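Local atomic coordinates of phycocyanobilin lyase subunit beta (Nostoc sp. PCC 7120, PDB entry 5N3U), a protein that associates with the alpha subunit, CpcE, to form a lyase that is probably required for attaching the bilin chromophore to the phycocyanin alpha chain (CpcA). Residues V110-A115 / W151-A156; A55-G60 / A87-P92. All blocks are in the same frame, centred on the assembly; numbering follows the deposited sequence.

Contact 1: V110-A115 / W151-A156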
loop_
_atom_site.group_PDB
_atom_site.type_symbol
_atom_site.label_atom_id
_atom_site.label_comp_id
_atom_site.label_asym_id
_atom_site.label_seq_id
_atom_site.Cartn_x
_atom_site.Cartn_y
_atom_site.Cartn_z
ATOM N N VAL B 110 7.377 6.688 -3.640
ATOM C CA VAL B 110 7.291 6.822 -5.106
ATOM C C VAL B 110 7.044 8.259 -5.491
ATOM O O VAL B 110 7.684 8.783 -6.404
ATOM C CB VAL B 110 6.200 5.930 -5.661
ATOM C CG1 VAL B 110 5.903 6.273 -7.140
ATOM C CG2 VAL B 110 6.593 4.506 -5.528
ATOM N N ARG B 111 6.061 8.885 -4.871
ATOM C CA ARG B 111 5.703 10.247 -5.160
ATOM C C ARG B 111 6.857 11.247 -4.940
ATOM O O ARG B 111 7.008 12.199 -5.728
ATOM C CB ARG B 111 4.483 10.645 -4.306
ATOM C CG ARG B 111 3.247 9.764 -4.511
ATOM C CD ARG B 111 2.023 10.203 -3.717
ATOM N NE ARG B 111 1.551 11.437 -4.320
ATOM C CZ ARG B 111 0.766 12.313 -3.728
ATOM N NH1 ARG B 111 0.280 12.110 -2.498
ATOM N NH2 ARG B 111 0.458 13.394 -4.392
ATOM N N ARG B 112 7.620 11.094 -3.840
ATOM C CA ARG B 112 8.658 12.017 -3.534
ATOM C C ARG B 112 9.740 11.939 -4.570
ATOM O O ARG B 112 10.310 12.983 -4.950
ATOM C CB ARG B 112 9.263 11.807 -2.148
ATOM C CG ARG B 112 8.253 12.084 -0.999
ATOM C CD ARG B 112 8.863 11.988 0.372
ATOM N NE ARG B 112 9.419 10.665 0.609
ATOM C CZ ARG B 112 8.954 9.775 1.518
ATOM N NH1 ARG B 112 7.936 10.058 2.327
ATOM N NH2 ARG B 112 9.508 8.608 1.585
ATOM N N ALA B 113 10.066 10.726 -4.992
ATOM C CA ALA B 113 11.104 10.499 -6.015
ATOM C C ALA B 113 10.714 11.154 -7.332
ATOM O O ALA B 113 11.544 11.699 -8.017
ATOM C CB ALA B 113 11.398 8.990 -6.219
ATOM N N ALA B 114 9.421 11.097 -7.654
ATOM C CA ALA B 114 8.925 11.650 -8.882
ATOM C C ALA B 114 8.917 13.200 -8.833
ATOM O O ALA B 114 9.351 13.828 -9.773
ATOM C CB ALA B 114 7.558 11.106 -9.124
ATOM N N ALA B 115 8.537 13.780 -7.689
ATOM C CA ALA B 115 8.485 15.211 -7.460
ATOM C C ALA B 115 9.863 15.825 -7.643
ATOM O O ALA B 115 10.024 16.770 -8.407
ATOM C CB ALA B 115 7.943 15.474 -6.068
ATOM N N TRP B 151 3.410 16.215 4.790
ATOM C CA TRP B 151 4.494 17.231 4.775
ATOM C C TRP B 151 5.585 16.800 3.832
ATOM O O TRP B 151 6.168 17.666 3.171
ATOM C CB TRP B 151 5.082 17.491 6.197
ATOM C CG TRP B 151 5.875 16.392 6.665
ATOM C CD1 TRP B 151 5.454 15.287 7.347
ATOM C CD2 TRP B 151 7.258 16.238 6.466
ATOM N NE1 TRP B 151 6.477 14.439 7.528
ATOM C CE2 TRP B 151 7.617 15.018 7.010
ATOM C CE3 TRP B 151 8.222 17.001 5.810
ATOM C CZ2 TRP B 151 8.901 14.547 6.954
ATOM C CZ3 TRP B 151 9.498 16.533 5.765
ATOM C CH2 TRP B 151 9.835 15.332 6.331
ATOM N N SER B 152 5.926 15.510 3.797
ATOM C CA SER B 152 7.055 15.082 2.990
ATOM C C SER B 152 6.787 15.220 1.463
ATOM O O SER B 152 7.751 15.391 0.673
ATOM C CB SER B 152 7.498 13.675 3.344
ATOM O OG SER B 152 6.588 12.710 2.899
ATOM N N ILE B 153 5.515 15.144 1.044
ATOM C CA ILE B 153 5.157 15.376 -0.334
ATOM C C ILE B 153 5.341 16.821 -0.649
ATOM O O ILE B 153 5.896 17.186 -1.702
ATOM C CB ILE B 153 3.667 15.000 -0.630
ATOM C CG1 ILE B 153 3.366 13.539 -0.387
ATOM C CG2 ILE B 153 3.330 15.355 -2.062
ATOM C CD1 ILE B 153 4.383 12.612 -0.911
ATOM N N ARG B 154 4.871 17.690 0.232
ATOM C CA ARG B 154 5.079 19.136 0.024
ATOM C C ARG B 154 6.553 19.495 0.010
ATOM O O ARG B 154 6.961 20.282 -0.795
ATOM C CB ARG B 154 4.331 20.023 1.076
ATOM C CG ARG B 154 2.854 19.818 1.144
ATOM C CD ARG B 154 2.125 20.969 1.867
ATOM N NE ARG B 154 2.429 21.035 3.312
ATOM C CZ ARG B 154 2.048 20.189 4.275
ATOM N NH1 ARG B 154 1.320 19.104 4.042
ATOM N NH2 ARG B 154 2.429 20.444 5.549
ATOM N N TYR B 155 7.354 18.865 0.860
ATOM C CA TYR B 155 8.781 19.133 0.849
ATOM C C TYR B 155 9.385 18.774 -0.500
ATOM O O TYR B 155 10.136 19.547 -1.125
ATOM C CB TYR B 155 9.410 18.308 1.991
ATOM C CG TYR B 155 10.878 18.585 2.227
ATOM C CD1 TYR B 155 11.833 18.014 1.430
ATOM C CD2 TYR B 155 11.290 19.390 3.270
ATOM C CE1 TYR B 155 13.203 18.243 1.624
ATOM C CE2 TYR B 155 12.652 19.655 3.469
ATOM C CZ TYR B 155 13.588 19.101 2.659
ATOM O OH TYR B 155 14.949 19.349 2.857
ATOM N N ALA B 156 9.081 17.559 -0.984
ATOM C CA ALA B 156 9.603 17.125 -2.252
ATOM C C ALA B 156 9.143 18.033 -3.379
ATOM O O ALA B 156 9.889 18.264 -4.310
ATOM C CB ALA B 156 9.189 15.679 -2.551
#
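Arg112 and Ala156 bring the two backbones nearest, their CA atoms 5.4 Å apart, where the helices of 110-115 and 151-156 run almost parallel, at 14°, with axes 8.8 Å apart. Alanine suits so close an approach: Ala115 CB meets Ala156 CB at 3.7 Å, two lone methyls fitting where the helix backbones come this near. One turn back, the two arginines part around Ile153. Its CD1 lies 3.9 Å from Arg111 CB, and it also touches CG of Arg112, so each arginine serves first as an aliphatic chain crossing the isoleucine at about a right angle. Farther out, CG2 of Ile153 sits over one face of the Arg111 guanidinium, offset toward its rim, while NH1 of that group is salt-bridged to Asp148. The Arg112 chain bends about its CG-CD bond (chi3 -59°), carrying its guanidinium to Ser152. Ser152 OG lies at the guanidinium edge, close to its plane, and the bond it receives from Arg112 NH1, 3.0 Å, is fairly straight (159° at the hydrogen). The small serine lets this bulky group close in, and its OG is gripped a second time by Glu150. This side-by-side pairing of helices belongs to a HEAT-repeat solenoid. Helices 76-89 and 95-104 cover Val110 and Ala114, helix 130-145 packs on Ala115 with Leu142 and Ile145, and the alpha subunit comes up to Arg112, whose NH2 is hydrogen-bonded to Ser238 of that chain.

Contact 2: A55-G60 / A87-P92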
loop_
_atom_site.group_PDB
_atom_site.type_symbol
_atom_site.label_atom_id
_atom_site.label_comp_id
_atom_site.label_asym_id
_atom_site.label_seq_id
_atom_site.Cartn_x
_atom_site.Cartn_y
_atom_site.Cartn_z
ATOM N N ALA B 55 24.033 1.233 -11.715
ATOM C CA ALA B 55 24.305 0.642 -12.966
ATOM C C ALA B 55 23.393 1.158 -14.076
ATOM O O ALA B 55 23.849 1.448 -15.207
ATOM C CB ALA B 55 24.170 -0.868 -12.874
ATOM N N LEU B 56 22.096 1.267 -13.797
ATOM C CA LEU B 56 21.202 1.725 -14.833
ATOM C C LEU B 56 21.488 3.149 -15.184
ATOM O O LEU B 56 21.468 3.511 -16.364
ATOM C CB LEU B 56 19.716 1.520 -14.436
ATOM C CG LEU B 56 19.386 0.052 -14.476
ATOM C CD1 LEU B 56 18.195 -0.323 -13.582
ATOM C CD2 LEU B 56 19.109 -0.489 -15.848
ATOM N N VAL B 57 21.750 3.949 -14.188
ATOM C CA VAL B 57 21.968 5.339 -14.404
ATOM C C VAL B 57 23.218 5.513 -15.268
ATOM O O VAL B 57 23.243 6.365 -16.132
ATOM C CB VAL B 57 22.137 6.068 -13.093
ATOM C CG1 VAL B 57 22.593 7.491 -13.268
ATOM C CG2 VAL B 57 20.838 6.152 -12.329
ATOM N N GLN B 58 24.234 4.679 -15.050
ATOM C CA GLN B 58 25.493 4.851 -15.809
ATOM C C GLN B 58 25.218 4.516 -17.230
ATOM O O GLN B 58 25.640 5.205 -18.102
ATOM C CB GLN B 58 26.633 4.000 -15.250
ATOM C CG GLN B 58 27.315 4.661 -14.037
ATOM C CD GLN B 58 28.131 3.681 -13.174
ATOM O OE1 GLN B 58 28.419 2.546 -13.605
ATOM N NE2 GLN B 58 28.540 4.120 -11.957
ATOM N N LEU B 59 24.419 3.506 -17.482
ATOM C CA LEU B 59 24.003 3.245 -18.841
ATOM C C LEU B 59 23.258 4.403 -19.478
ATOM O O LEU B 59 23.387 4.609 -20.628
ATOM C CB LEU B 59 23.138 2.001 -18.893
ATOM C CG LEU B 59 23.832 0.638 -18.775
ATOM C CD1 LEU B 59 22.894 -0.491 -18.461
ATOM C CD2 LEU B 59 24.511 0.286 -20.101
ATOM N N GLY B 60 22.417 5.104 -18.729
ATOM C CA GLY B 60 21.807 6.348 -19.174
ATOM C C GLY B 60 20.649 6.194 -20.153
ATOM O O GLY B 60 19.824 5.289 -20.022
ATOM N N ALA B 87 14.515 9.467 -12.679
ATOM C CA ALA B 87 14.746 10.827 -12.281
ATOM C C ALA B 87 16.275 11.127 -12.382
ATOM O O ALA B 87 16.644 12.151 -12.877
ATOM C CB ALA B 87 14.287 11.093 -10.820
ATOM N N ALA B 88 17.118 10.207 -11.950
ATOM C CA ALA B 88 18.594 10.440 -11.986
ATOM C C ALA B 88 19.146 10.458 -13.416
ATOM O O ALA B 88 20.067 11.232 -13.720
ATOM C CB ALA B 88 19.271 9.313 -11.225
ATOM N N ILE B 89 18.599 9.630 -14.301
ATOM C CA ILE B 89 18.971 9.657 -15.715
ATOM C C ILE B 89 18.522 10.972 -16.334
ATOM O O ILE B 89 19.236 11.527 -17.164
ATOM C CB ILE B 89 18.424 8.502 -16.502
ATOM C CG1 ILE B 89 19.044 7.227 -16.002
ATOM C CG2 ILE B 89 18.764 8.651 -18.005
ATOM C CD1 ILE B 89 18.472 5.980 -16.569
ATOM N N ALA B 90 17.343 11.468 -15.939
ATOM C CA ALA B 90 16.836 12.781 -16.304
ATOM C C ALA B 90 16.490 12.962 -17.808
ATOM O O ALA B 90 16.482 14.072 -18.309
ATOM C CB ALA B 90 17.834 13.847 -15.840
ATOM N N ASP B 91 16.247 11.878 -18.513
ATOM C CA ASP B 91 15.782 11.913 -19.878
ATOM C C ASP B 91 14.328 12.391 -19.807
ATOM O O ASP B 91 13.472 11.770 -19.182
ATOM C CB ASP B 91 15.935 10.520 -20.467
ATOM C CG ASP B 91 15.479 10.374 -21.912
ATOM O OD1 ASP B 91 14.452 10.900 -22.370
ATOM O OD2 ASP B 91 16.090 9.550 -22.624
ATOM N N PRO B 92 13.996 13.479 -20.526
ATOM C CA PRO B 92 12.651 14.075 -20.466
ATOM C C PRO B 92 11.560 13.221 -21.077
ATOM O O PRO B 92 10.380 13.524 -20.884
ATOM C CB PRO B 92 12.853 15.423 -21.238
ATOM C CG PRO B 92 13.961 15.091 -22.200
ATOM C CD PRO B 92 14.881 14.262 -21.427
#
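Ile89 packs against Val57 and Gly60 through carbon atoms, and no ring, carboxylate or guanidinium presents a face or an edge to the other segment; the flat groups that do meet a partner are the backbone carbonyls of Leu56 and Gly60, both approached by the isoleucine. The setting is an alpha solenoid of HEAT type, and here the C-terminal ends of helices 46-59 and 76-89 lie side by side, nearest at Val57 and Ile89, whose CA atoms are 5.4 Å apart. Such closeness suits the residues present. Ala88 directs a lone methyl at Val57, where its CB lies 3.7 Å from Val57 CG2, on the more exposed margin of the contact. Val57, branched at CB, adds width without length: CG1 stands anti to its backbone N (chi1 171°), leaving CG2 to make the touch. Ile89 fills the buried side. Its CG1 rests 3.8 Å from Val57 CA, and its extended end (chi2 173°) carries CD1 on to the Leu56 carbonyl, 3.9 Å from that O. Val64 and Leu67 of helix 64-69 also pack on it. With an alanine in place of Ile89, the CG1-CD1 arm and the CG2 methyl would be missing, which is likely to open a gap between the helix ends and leave Val64 and Leu67 without the branch they pack on. Gly60 leaves the helix with a positive phi (77°), a conformation easy for glycine, after its N has bonded to Leu56 O; the turn brings its carbonyl group round to the isoleucine. There both methyls of Ile89 meet it, CG2 at 3.8 Å from Gly60 C and CD1 at 3.8 Å from Gly60 O.

Overall arrangement
Contacts 1 and 2 follow one another along the chain, contact 2 closing before contact 1 opens, and they lie on opposite sides of the chain's centre, with their own centres about 19 Å apart. Helix 76-89 connects them: its C-terminal end forms half of contact 2, while its Ala80 and Ile83 pack on residues of 110-115. The two also touch directly, Ala87 CB lying 4.0 Å from Ala113 O. Their chemistry differs, since contact 1 is buried and adds an arginine-serine bond to its apolar core, whereas contact 2 is apolar and partly buried. Contact 1 borders the alpha subunit, the partner with which this chain forms the lyase.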